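Local coordinates for protein N-alpha-acetyltransferase (Sulfolobus solfataricus strain P2, PDB 5C88) that transfers an acetyl group from acetyl-CoA to the free alpha-amino group at protein N-termini, preferring those that begin with serine, at residues R30-E35 / V94-R99; Y39-E44 / Y65-I70; R69-F74 / V84-V89. One frame throughout, in Å; residues are numbered along the deposited sequence.

Contact 1: residues R30-E35 / V94-R99; sequences RLTLPE and VLEEYR. With COA (coenzyme A), chain C.
R99 runs alongside the pantetheine arm of coenzyme A and meets T32 at the end of helix 22-32. Its CB lies 3.6 Å from the phosphate oxygen O4A of the cofactor. The chain then runs extended from CG to NE, chi2 and chi3 both near 180°, and CD packs on the pantetheine methyl CDP at 3.4 Å. NE and NH2 grip the carbonyl of V94 side-on, each 2.9 Å from V94 O, which lies in the guanidinium plane; this double hold fixes the rotation of the group. The cofactor's amide nitrogen N8P, 3.1 Å from R99 NH2, lies over one face of the guanidinium and E96 CA over the opposite one, both toward the rim. The carboxylate of E96 pairs with NH2 by charge alone, since OE1 stands well out of the guanidinium plane.

T32 OG1 comes up at the guanidinium edge, 3.7 Å from R99 NH2, while T32 CG2 rests on C6P of the pantetheine. Beside this, L31 CD1 touches L95 CD2 at 3.8 Å. V94 also gives its N-H to the cofactor's O9P in a weak bond. The end of helix 22-32 thus meets the loop between strand 83-94 and helix 103-117, the acetyl-CoA-binding loop of the GNAT fold, with L95 and Y98 leaning on V63 of strand 61-72.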
loop_
_atom_site.group_PDB
_atom_site.type_symbol
_atom_site.label_atom_id
_atom_site.label_comp_id
_atom_site.label_asym_id
_atom_site.label_seq_id
_atom_site.Cartn_x
_atom_site.Cartn_y
_atom_site.Cartn_z
ATOM N N ARG A 30 0.054 14.468 1.485
ATOM C CA ARG A 30 -0.612 15.564 2.160
ATOM C C ARG A 30 -1.935 15.920 1.475
ATOM O O ARG A 30 -2.957 16.118 2.142
ATOM C CB ARG A 30 0.316 16.771 2.214
ATOM C CG ARG A 30 1.641 16.505 2.924
ATOM C CD ARG A 30 1.454 16.370 4.413
ATOM N NE ARG A 30 2.698 16.560 5.153
ATOM C CZ ARG A 30 3.499 15.571 5.540
ATOM N NH1 ARG A 30 3.194 14.305 5.246
ATOM N NH2 ARG A 30 4.607 15.847 6.222
ATOM N N LEU A 31 -1.901 15.974 0.146
ATOM C CA LEU A 31 -3.071 16.265 -0.688
ATOM C C LEU A 31 -4.193 15.227 -0.614
ATOM O O LEU A 31 -5.379 15.569 -0.650
ATOM C CB LEU A 31 -2.648 16.389 -2.159
ATOM C CG LEU A 31 -2.160 17.720 -2.724
ATOM C CD1 LEU A 31 -1.913 17.595 -4.216
ATOM C CD2 LEU A 31 -3.170 18.808 -2.434
ATOM N N THR A 32 -3.813 13.958 -0.537
ATOM C CA THR A 32 -4.748 12.863 -0.782
ATOM C C THR A 32 -5.369 12.266 0.487
ATOM O O THR A 32 -6.542 11.877 0.484
ATOM C CB THR A 32 -4.047 11.741 -1.597
ATOM O OG1 THR A 32 -3.884 12.162 -2.958
ATOM C CG2 THR A 32 -4.856 10.468 -1.586
ATOM N N LEU A 33 -4.596 12.250 1.570
ATOM C CA LEU A 33 -4.858 11.400 2.730
ATOM C C LEU A 33 -4.822 12.169 4.048
ATOM O O LEU A 33 -4.181 13.203 4.129
ATOM C CB LEU A 33 -3.824 10.272 2.775
ATOM C CG LEU A 33 -3.886 9.179 1.715
ATOM C CD1 LEU A 33 -2.523 8.518 1.578
ATOM C CD2 LEU A 33 -4.953 8.150 2.072
ATOM N N PRO A 34 -5.490 11.648 5.100
ATOM C CA PRO A 34 -5.478 12.342 6.395
ATOM C C PRO A 34 -4.317 11.897 7.278
ATOM O O PRO A 34 -4.074 12.468 8.341
ATOM C CB PRO A 34 -6.818 11.942 7.022
ATOM C CG PRO A 34 -7.393 10.820 6.117
ATOM C CD PRO A 34 -6.319 10.432 5.158
ATOM N N GLU A 35 -3.598 10.881 6.821
ATOM C CA GLU A 35 -2.523 10.275 7.594
ATOM C C GLU A 35 -1.185 10.758 7.058
ATOM O O GLU A 35 -0.693 10.235 6.062
ATOM C CB GLU A 35 -2.634 8.756 7.519
ATOM C CG GLU A 35 -4.069 8.311 7.267
ATOM C CD GLU A 35 -4.204 6.825 7.064
ATOM O OE1 GLU A 35 -3.838 6.069 7.989
ATOM O OE2 GLU A 35 -4.685 6.415 5.984
ATOM N N VAL A 94 -2.875 7.965 -5.255
ATOM C CA VAL A 94 -2.792 8.440 -6.634
ATOM C C VAL A 94 -3.443 9.801 -6.705
ATOM O O VAL A 94 -4.543 9.983 -6.173
ATOM C CB VAL A 94 -3.510 7.503 -7.628
ATOM C CG1 VAL A 94 -3.363 8.023 -9.062
ATOM C CG2 VAL A 94 -3.020 6.051 -7.474
ATOM N N LEU A 95 -2.772 10.753 -7.349
ATOM C CA LEU A 95 -3.333 12.089 -7.540
ATOM C C LEU A 95 -4.662 12.029 -8.302
ATOM O O LEU A 95 -4.769 11.375 -9.345
ATOM C CB LEU A 95 -2.350 12.989 -8.272
ATOM C CG LEU A 95 -1.203 13.581 -7.456
ATOM C CD1 LEU A 95 -0.242 14.318 -8.370
ATOM C CD2 LEU A 95 -1.741 14.513 -6.395
ATOM N N GLU A 96 -5.659 12.722 -7.757
ATOM C CA GLU A 96 -7.043 12.712 -8.240
ATOM C C GLU A 96 -7.203 12.823 -9.752
ATOM O O GLU A 96 -8.048 12.151 -10.342
ATOM C CB GLU A 96 -7.828 13.841 -7.560
ATOM C CG GLU A 96 -7.006 15.101 -7.271
ATOM C CD GLU A 96 -6.073 14.970 -6.056
ATOM O OE1 GLU A 96 -6.012 13.873 -5.459
ATOM O OE2 GLU A 96 -5.383 15.958 -5.716
ATOM N N GLU A 97 -6.381 13.672 -10.360
ATOM C CA GLU A 97 -6.369 13.894 -11.802
ATOM C C GLU A 97 -6.045 12.631 -12.599
ATOM O O GLU A 97 -6.409 12.504 -13.769
ATOM C CB GLU A 97 -5.344 14.983 -12.144
ATOM C CG GLU A 97 -5.949 16.323 -12.512
ATOM C CD GLU A 97 -4.972 17.215 -13.271
ATOM O OE1 GLU A 97 -3.773 17.239 -12.906
ATOM O OE2 GLU A 97 -5.405 17.885 -14.237
ATOM N N TYR A 98 -5.359 11.694 -11.963
ATOM C CA TYR A 98 -4.817 10.563 -12.686
ATOM C C TYR A 98 -5.465 9.231 -12.334
ATOM O O TYR A 98 -4.991 8.182 -12.766
ATOM C CB TYR A 98 -3.317 10.501 -12.448
ATOM C CG TYR A 98 -2.611 11.777 -12.857
ATOM C CD1 TYR A 98 -2.226 11.992 -14.177
ATOM C CD2 TYR A 98 -2.329 12.768 -11.923
ATOM C CE1 TYR A 98 -1.588 13.159 -14.552
ATOM C CE2 TYR A 98 -1.690 13.933 -12.290
ATOM C CZ TYR A 98 -1.320 14.123 -13.601
ATOM O OH TYR A 98 -0.678 15.283 -13.953
ATOM N N ARG A 99 -6.560 9.283 -11.578
ATOM C CA ARG A 99 -7.281 8.082 -11.134
ATOM C C ARG A 99 -8.044 7.374 -12.239
ATOM O O ARG A 99 -8.291 7.939 -13.302
ATOM C CB ARG A 99 -8.247 8.447 -10.015
ATOM C CG ARG A 99 -7.535 9.172 -8.931
ATOM C CD ARG A 99 -8.305 9.293 -7.651
ATOM N NE ARG A 99 -7.405 9.818 -6.633
ATOM C CZ ARG A 99 -7.786 10.468 -5.547
ATOM N NH1 ARG A 99 -9.073 10.659 -5.299
ATOM N NH2 ARG A 99 -6.871 10.916 -4.706
HETATM N N1A COA C . -14.898 4.559 -8.059
HETATM C C2A COA C . -15.210 3.232 -7.951
HETATM N N3A COA C . -14.233 2.279 -8.041
HETATM C C4A COA C . -12.931 2.646 -8.243
HETATM C C5A COA C . -12.614 3.956 -8.357
HETATM C C6A COA C . -13.616 4.914 -8.266
HETATM N N6A COA C . -13.924 6.308 -8.296
HETATM N N7A COA C . -11.268 4.057 -8.550
HETATM C C8A COA C . -10.756 2.801 -8.559
HETATM N N9A COA C . -11.775 1.923 -8.369
HETATM C C1B COA C . -11.696 0.503 -8.307
HETATM C C2B COA C . -12.301 -0.060 -9.326
HETATM O O2B COA C . -12.835 -1.359 -8.939
HETATM C C3B COA C . -11.168 -0.250 -10.470
HETATM O O3B COA C . -11.590 -1.285 -11.348
HETATM P P3B COA C . -12.172 -0.877 -12.788
HETATM O O7A COA C . -11.739 -1.916 -13.795
HETATM O O8A COA C . -11.625 0.492 -13.153
HETATM O O9A COA C . -13.685 -0.847 -12.726
HETATM C C4B COA C . -10.038 -0.613 -9.808
HETATM O O4B COA C . -10.168 0.092 -8.469
HETATM C C5B COA C . -8.759 -0.159 -10.504
HETATM O O5B COA C . -8.613 1.251 -10.377
HETATM P P1A COA C . -7.178 1.935 -10.582
HETATM O O1A COA C . -6.107 0.889 -10.846
HETATM O O2A COA C . -7.213 2.886 -11.763
HETATM O O3A COA C . -6.841 2.672 -9.224
HETATM P P2A COA C . -6.788 4.215 -9.040
HETATM O O4A COA C . -8.044 4.828 -9.624
HETATM O O5A COA C . -5.548 4.726 -9.755
HETATM O O6A COA C . -6.696 4.624 -7.439
HETATM C CBP COA C . -8.099 5.035 -5.399
HETATM C CCP COA C . -7.606 4.036 -6.488
HETATM C CDP COA C . -8.713 6.331 -6.006
HETATM C CEP COA C . -9.172 4.314 -4.543
HETATM C CAP COA C . -6.893 5.431 -4.454
HETATM O OAP COA C . -5.835 4.554 -4.700
HETATM C C9P COA C . -6.458 6.833 -4.680
HETATM O O9P COA C . -5.715 7.096 -5.563
HETATM N N8P COA C . -6.901 7.930 -3.848
HETATM C C7P COA C . -7.810 7.726 -2.742
HETATM C C6P COA C . -6.965 7.768 -1.426
HETATM C C5P COA C . -7.748 6.948 -0.361
HETATM O O5P COA C . -8.834 7.352 0.050
HETATM N N4P COA C . -7.182 5.711 0.119
HETATM C C3P COA C . -5.938 5.270 -0.368
HETATM C C2P COA C . -5.313 4.302 0.668
HETATM S S1P COA C . -6.594 3.466 1.595
#

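Contact 2: residues Y39-E44 / Y65-I70; sequences YYFFVE and YIMPRI
M67 projects from strand 61-72 to F41 and F42 of helix 39-48, on the face of the GNAT sheet that is covered by helices 22-32 and 39-48. The helix segment crosses the strand segment at 70°, with their axes 9.7 Å apart at closest approach. M67 makes the largest contribution: with CG anti to the backbone N (chi1 178°) and the rest of the chain extended, it reaches straight out to the helix. There SD makes a Met-aromatic contact with F42, approaching the ring obliquely, 4.1 Å from its centroid and nearest to CD1. The methyl CE goes on to F41 in an apolar contact with CD2 and CE2 of the ring, and also meets the F41 carbonyl oxygen.

F42 also turns its edge to the face of Y65, two residues before M67 on the same face of the strand, in an offset edge-to-face pair with centroids 5.9 Å apart and planes at 68°. Two residues beyond M67, R69 brings NH2 to the edge of the F41 ring, near its plane, at a looser 4.4 Å from CZ.

A second shell holds these groups. I25 and I26 of helix 22-32 pack on F42, and Y37, a substrate-binding residue, stacks on F41. H45 NE2, one turn along the helix from F41, accepts a hydrogen bond from R69 NE; the pairing of R69 NH1 with E71 OE1 is doubtful in detail, the two being modelled too close. S91 and N29 hydrogen-bond the hydroxyl of Y65 and hold that end of the ring, whose CE1 lies 3.9 Å from F42 CE1.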
loop_
_atom_site.group_PDB
_atom_site.type_symbol
_atom_site.label_atom_id
_atom_site.label_comp_id
_atom_site.label_asym_id
_atom_site.label_seq_id
_atom_site.Cartn_x
_atom_site.Cartn_y
_atom_site.Cartn_z
ATOM N N TYR A 39 8.717 13.387 6.990
ATOM C CA TYR A 39 9.621 12.985 5.922
ATOM C C TYR A 39 10.390 11.710 6.244
ATOM O O TYR A 39 10.432 10.797 5.438
ATOM C CB TYR A 39 10.616 14.110 5.609
ATOM C CG TYR A 39 9.983 15.351 5.020
ATOM C CD1 TYR A 39 9.696 15.424 3.662
ATOM C CD2 TYR A 39 9.687 16.457 5.816
ATOM C CE1 TYR A 39 9.120 16.553 3.112
ATOM C CE2 TYR A 39 9.110 17.601 5.272
ATOM C CZ TYR A 39 8.828 17.640 3.916
ATOM O OH TYR A 39 8.254 18.758 3.347
ATOM N N TYR A 40 10.975 11.637 7.432
ATOM C CA TYR A 40 11.873 10.531 7.755
ATOM C C TYR A 40 11.197 9.154 7.700
ATOM O O TYR A 40 11.872 8.128 7.624
ATOM C CB TYR A 40 12.513 10.743 9.137
ATOM C CG TYR A 40 11.615 10.463 10.323
ATOM C CD1 TYR A 40 11.405 9.160 10.776
ATOM C CD2 TYR A 40 11.010 11.505 11.023
ATOM C CE1 TYR A 40 10.585 8.897 11.859
ATOM C CE2 TYR A 40 10.207 11.256 12.117
ATOM C CZ TYR A 40 9.997 9.945 12.528
ATOM O OH TYR A 40 9.194 9.672 13.607
ATOM N N PHE A 41 9.873 9.131 7.743
ATOM C CA PHE A 41 9.147 7.868 7.748
ATOM C C PHE A 41 9.187 7.236 6.366
ATOM O O PHE A 41 9.379 6.039 6.222
ATOM C CB PHE A 41 7.708 8.097 8.203
ATOM C CG PHE A 41 6.952 6.845 8.512
ATOM C CD1 PHE A 41 7.114 6.202 9.726
ATOM C CD2 PHE A 41 6.029 6.346 7.613
ATOM C CE1 PHE A 41 6.387 5.055 10.025
ATOM C CE2 PHE A 41 5.297 5.201 7.896
ATOM C CZ PHE A 41 5.478 4.553 9.104
ATOM N N PHE A 42 9.012 8.056 5.344
ATOM C CA PHE A 42 9.142 7.582 3.973
ATOM C C PHE A 42 10.571 7.151 3.647
ATOM O O PHE A 42 10.784 6.129 3.010
ATOM C CB PHE A 42 8.706 8.668 2.991
ATOM C CG PHE A 42 7.247 8.991 3.050
ATOM C CD1 PHE A 42 6.367 8.420 2.160
ATOM C CD2 PHE A 42 6.761 9.884 3.981
ATOM C CE1 PHE A 42 5.033 8.719 2.205
ATOM C CE2 PHE A 42 5.422 10.200 4.026
ATOM C CZ PHE A 42 4.555 9.613 3.139
ATOM N N VAL A 43 11.539 7.955 4.074
ATOM C CA VAL A 43 12.952 7.699 3.815
ATOM C C VAL A 43 13.374 6.340 4.406
ATOM O O VAL A 43 14.003 5.515 3.737
ATOM C CB VAL A 43 13.834 8.869 4.380
ATOM C CG1 VAL A 43 15.294 8.471 4.500
ATOM C CG2 VAL A 43 13.686 10.139 3.508
ATOM N N GLU A 44 12.986 6.103 5.650
ATOM C CA GLU A 44 13.308 4.867 6.345
ATOM C C GLU A 44 12.725 3.623 5.649
ATOM O O GLU A 44 13.438 2.639 5.433
ATOM C CB GLU A 44 12.822 4.983 7.782
ATOM C CG GLU A 44 12.722 3.717 8.547
ATOM C CD GLU A 44 11.660 3.837 9.618
ATOM O OE1 GLU A 44 10.483 4.054 9.249
ATOM O OE2 GLU A 44 11.998 3.744 10.819
ATOM N N TYR A 65 2.054 6.651 -5.527
ATOM C CA TYR A 65 3.113 5.919 -4.874
ATOM C C TYR A 65 2.522 4.822 -4.033
ATOM O O TYR A 65 1.378 4.923 -3.609
ATOM C CB TYR A 65 3.950 6.856 -3.996
ATOM C CG TYR A 65 3.254 7.237 -2.700
ATOM C CD1 TYR A 65 3.430 6.480 -1.537
ATOM C CD2 TYR A 65 2.422 8.343 -2.643
ATOM C CE1 TYR A 65 2.775 6.805 -0.371
ATOM C CE2 TYR A 65 1.780 8.683 -1.475
ATOM C CZ TYR A 65 1.955 7.908 -0.341
ATOM O OH TYR A 65 1.305 8.248 0.821
ATOM N N ILE A 66 3.314 3.791 -3.755
ATOM C CA ILE A 66 2.931 2.792 -2.773
ATOM C C ILE A 66 4.093 2.543 -1.824
ATOM O O ILE A 66 5.235 2.437 -2.247
ATOM C CB ILE A 66 2.464 1.457 -3.425
ATOM C CG1 ILE A 66 1.960 0.494 -2.345
ATOM C CG2 ILE A 66 3.567 0.803 -4.267
ATOM C CD1 ILE A 66 1.340 -0.777 -2.896
ATOM N N MET A 67 3.790 2.468 -0.533
ATOM C CA MET A 67 4.806 2.339 0.501
ATOM C C MET A 67 4.543 1.103 1.344
ATOM O O MET A 67 3.492 0.968 1.944
ATOM C CB MET A 67 4.832 3.596 1.366
ATOM C CG MET A 67 5.819 3.593 2.513
ATOM S SD MET A 67 5.935 5.246 3.161
ATOM C CE MET A 67 6.662 4.964 4.736
ATOM N N PRO A 68 5.500 0.180 1.359
ATOM C CA PRO A 68 5.356 -1.124 2.004
ATOM C C PRO A 68 6.099 -1.228 3.338
ATOM O O PRO A 68 7.062 -0.497 3.561
ATOM C CB PRO A 68 5.988 -2.057 0.976
ATOM C CG PRO A 68 7.173 -1.237 0.472
ATOM C CD PRO A 68 6.724 0.240 0.535
ATOM N N ARG A 69 5.647 -2.124 4.209
ATOM C CA ARG A 69 6.484 -2.614 5.296
ATOM C C ARG A 69 6.444 -4.143 5.300
ATOM O O ARG A 69 5.392 -4.740 5.096
ATOM C CB ARG A 69 6.049 -2.053 6.656
ATOM C CG ARG A 69 7.204 -2.023 7.663
ATOM C CD ARG A 69 6.766 -1.754 9.090
ATOM N NE ARG A 69 5.895 -0.588 9.213
ATOM C CZ ARG A 69 4.652 -0.635 9.684
ATOM N NH1 ARG A 69 4.139 -1.792 10.082
ATOM N NH2 ARG A 69 3.923 0.474 9.760
ATOM N N ILE A 70 7.597 -4.780 5.478
ATOM C CA ILE A 70 7.616 -6.226 5.667
ATOM C C ILE A 70 7.779 -6.511 7.154
ATOM O O ILE A 70 8.639 -5.930 7.820
ATOM C CB ILE A 70 8.725 -6.929 4.860
ATOM C CG1 ILE A 70 8.216 -7.280 3.462
ATOM C CG2 ILE A 70 9.153 -8.228 5.553
ATOM C CD1 ILE A 70 7.846 -6.093 2.600
#

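Contact 3: residues R69-F74 / V84-V89; sequences RIEWGF and VRKGHV
The guanidinium of R85 lies with one face against W72, its plane turned 24° from the indole, and has I70 CG2 at its edge; NH1 is 3.5 Å from W72 CB. R85 gets there by folding its chain at chi2 and chi3 (chi3 -55°). With an alanine here, W72 CB and CG would probably lose the guanidinium that lies against them, and I70 CG2 the chain beside it.

R69, E71, K86 and H88 put polar groups on one face of the sheet. The H88 ring stacks with Y125, while its ND1 donates to E71 OE1, although the position of that oxygen is less certain. H88 NE2 bonds to E127, its partner in the zinc site. Further along, K86 stretches out to the carbonyl of F74, where the bond from NZ to F74 O is modelled too short for its details to be trusted.

Between the strands, the pairs R69-H88, E71-K86 and G73-V84 are hydrogen-bonded, with K86 N 3.0 Å from E71 O, and alternate with the non-hydrogen-bonded pairs I70-G87 and W72-R85. This is the antiparallel beta hairpin of strands 61-72 and 83-94, carrying the zinc ligand H88.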
loop_
_atom_site.group_PDB
_atom_site.type_symbol
_atom_site.label_atom_id
_atom_site.label_comp_id
_atom_site.label_asym_id
_atom_site.label_seq_id
_atom_site.Cartn_x
_atom_site.Cartn_y
_atom_site.Cartn_z
ATOM N N ARG A 69 5.647 -2.124 4.209
ATOM C CA ARG A 69 6.484 -2.614 5.296
ATOM C C ARG A 69 6.444 -4.143 5.300
ATOM O O ARG A 69 5.392 -4.740 5.096
ATOM C CB ARG A 69 6.049 -2.053 6.656
ATOM C CG ARG A 69 7.204 -2.023 7.663
ATOM C CD ARG A 69 6.766 -1.754 9.090
ATOM N NE ARG A 69 5.895 -0.588 9.213
ATOM C CZ ARG A 69 4.652 -0.635 9.684
ATOM N NH1 ARG A 69 4.139 -1.792 10.082
ATOM N NH2 ARG A 69 3.923 0.474 9.760
ATOM N N ILE A 70 7.597 -4.780 5.478
ATOM C CA ILE A 70 7.616 -6.226 5.667
ATOM C C ILE A 70 7.779 -6.511 7.154
ATOM O O ILE A 70 8.639 -5.930 7.820
ATOM C CB ILE A 70 8.725 -6.929 4.860
ATOM C CG1 ILE A 70 8.216 -7.280 3.462
ATOM C CG2 ILE A 70 9.153 -8.228 5.553
ATOM C CD1 ILE A 70 7.846 -6.093 2.600
ATOM N N GLU A 71 6.910 -7.392 7.652
ATOM C CA GLU A 71 6.772 -7.694 9.069
ATOM C C GLU A 71 6.843 -9.201 9.274
ATOM O O GLU A 71 6.763 -9.976 8.323
ATOM C CB GLU A 71 5.437 -7.148 9.606
ATOM C CG GLU A 71 5.227 -5.638 9.403
ATOM C CD GLU A 71 3.779 -5.189 9.638
ATOM O OE1 GLU A 71 3.533 -3.969 9.774
ATOM O OE2 GLU A 71 2.885 -6.054 9.678
ATOM N N TRP A 72 6.990 -9.624 10.517
ATOM C CA TRP A 72 6.871 -11.032 10.825
ATOM C C TRP A 72 5.984 -11.175 12.057
ATOM O O TRP A 72 6.198 -10.502 13.066
ATOM C CB TRP A 72 8.257 -11.677 11.037
ATOM C CG TRP A 72 8.168 -13.080 11.612
ATOM C CD1 TRP A 72 7.911 -14.245 10.930
ATOM C CD2 TRP A 72 8.281 -13.441 13.001
ATOM N NE1 TRP A 72 7.883 -15.309 11.812
ATOM C CE2 TRP A 72 8.109 -14.849 13.069
ATOM C CE3 TRP A 72 8.528 -12.718 14.165
ATOM C CZ2 TRP A 72 8.174 -15.537 14.295
ATOM C CZ3 TRP A 72 8.599 -13.404 15.370
ATOM C CH2 TRP A 72 8.424 -14.807 15.424
ATOM N N GLY A 73 4.978 -12.040 11.967
ATOM C CA GLY A 73 4.011 -12.195 13.042
ATOM C C GLY A 73 2.816 -13.071 12.678
ATOM O O GLY A 73 2.858 -13.843 11.714
ATOM N N PHE A 74 1.742 -12.957 13.455
ATOM C CA PHE A 74 0.598 -13.843 13.269
ATOM C C PHE A 74 -0.133 -13.568 11.975
ATOM O O PHE A 74 -0.256 -12.429 11.538
ATOM C CB PHE A 74 -0.365 -13.742 14.435
ATOM C CG PHE A 74 0.154 -14.370 15.690
ATOM C CD1 PHE A 74 0.073 -15.738 15.879
ATOM C CD2 PHE A 74 0.749 -13.595 16.672
ATOM C CE1 PHE A 74 0.563 -16.314 17.016
ATOM C CE2 PHE A 74 1.232 -14.169 17.814
ATOM C CZ PHE A 74 1.140 -15.528 17.988
ATOM N N VAL A 84 4.243 -15.933 10.246
ATOM C CA VAL A 84 4.446 -15.723 8.820
ATOM C C VAL A 84 5.168 -14.420 8.507
ATOM O O VAL A 84 5.188 -13.492 9.319
ATOM C CB VAL A 84 3.084 -15.745 8.107
ATOM C CG1 VAL A 84 2.235 -14.569 8.561
ATOM C CG2 VAL A 84 3.247 -15.715 6.626
ATOM N N ARG A 85 5.778 -14.349 7.332
ATOM C CA ARG A 85 6.257 -13.070 6.845
ATOM C C ARG A 85 5.160 -12.398 6.025
ATOM O O ARG A 85 4.658 -12.957 5.044
ATOM C CB ARG A 85 7.536 -13.238 6.023
ATOM C CG ARG A 85 8.277 -11.940 5.827
ATOM C CD ARG A 85 9.778 -12.135 5.778
ATOM N NE ARG A 85 10.306 -12.827 6.947
ATOM C CZ ARG A 85 10.531 -12.250 8.121
ATOM N NH1 ARG A 85 10.239 -10.970 8.298
ATOM N NH2 ARG A 85 11.031 -12.961 9.127
ATOM N N LYS A 86 4.768 -11.202 6.442
ATOM C CA LYS A 86 3.682 -10.514 5.765
ATOM C C LYS A 86 4.079 -9.129 5.266
ATOM O O LYS A 86 4.867 -8.404 5.888
ATOM C CB LYS A 86 2.469 -10.418 6.686
ATOM C CG LYS A 86 2.798 -10.069 8.107
ATOM C CD LYS A 86 1.585 -10.257 9.011
ATOM C CE LYS A 86 1.955 -10.014 10.449
ATOM N NZ LYS A 86 0.817 -10.206 11.358
ATOM N N GLY A 87 3.526 -8.778 4.119
ATOM C CA GLY A 87 3.816 -7.505 3.500
ATOM C C GLY A 87 2.703 -6.572 3.892
ATOM O O GLY A 87 1.527 -6.877 3.694
ATOM N N HIS A 88 3.066 -5.447 4.487
ATOM C CA HIS A 88 2.067 -4.498 4.926
ATOM C C HIS A 88 2.076 -3.239 4.055
ATOM O O HIS A 88 3.049 -2.486 4.055
ATOM C CB HIS A 88 2.294 -4.151 6.398
ATOM C CG HIS A 88 1.169 -3.384 7.003
ATOM N ND1 HIS A 88 1.286 -2.702 8.201
ATOM C CD2 HIS A 88 -0.096 -3.166 6.578
ATOM C CE1 HIS A 88 0.143 -2.120 8.485
ATOM N NE2 HIS A 88 -0.721 -2.389 7.515
ATOM N N VAL A 89 1.006 -3.032 3.290
ATOM C CA VAL A 89 0.828 -1.775 2.558
ATOM C C VAL A 89 0.500 -0.702 3.560
ATOM O O VAL A 89 -0.639 -0.603 3.990
ATOM C CB VAL A 89 -0.321 -1.815 1.526
ATOM C CG1 VAL A 89 -0.443 -0.450 0.782
ATOM C CG2 VAL A 89 -0.151 -2.951 0.554
#

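Strand 61-72 joins contacts 2 and 3: contact 2 uses its middle, contact 3 its far end, and the two share R69 and I70, with centres 14 Å apart. They also touch through I66 CG1 and V89 CG1, 4.1 Å apart. Contact 1 meets contact 2 where L33 CD1 packs 3.9 Å from Y65 OH. Its own partner segment continues strand 83-94, which supplies H88 to contact 3, so the same strand runs from the zinc site to the cofactor. Coenzyme A lies directly in contact 1, and in contact 2 the Y65 side chain is about 8 Å from it. Contacts 1 and 3, centres 25 Å apart, do not touch.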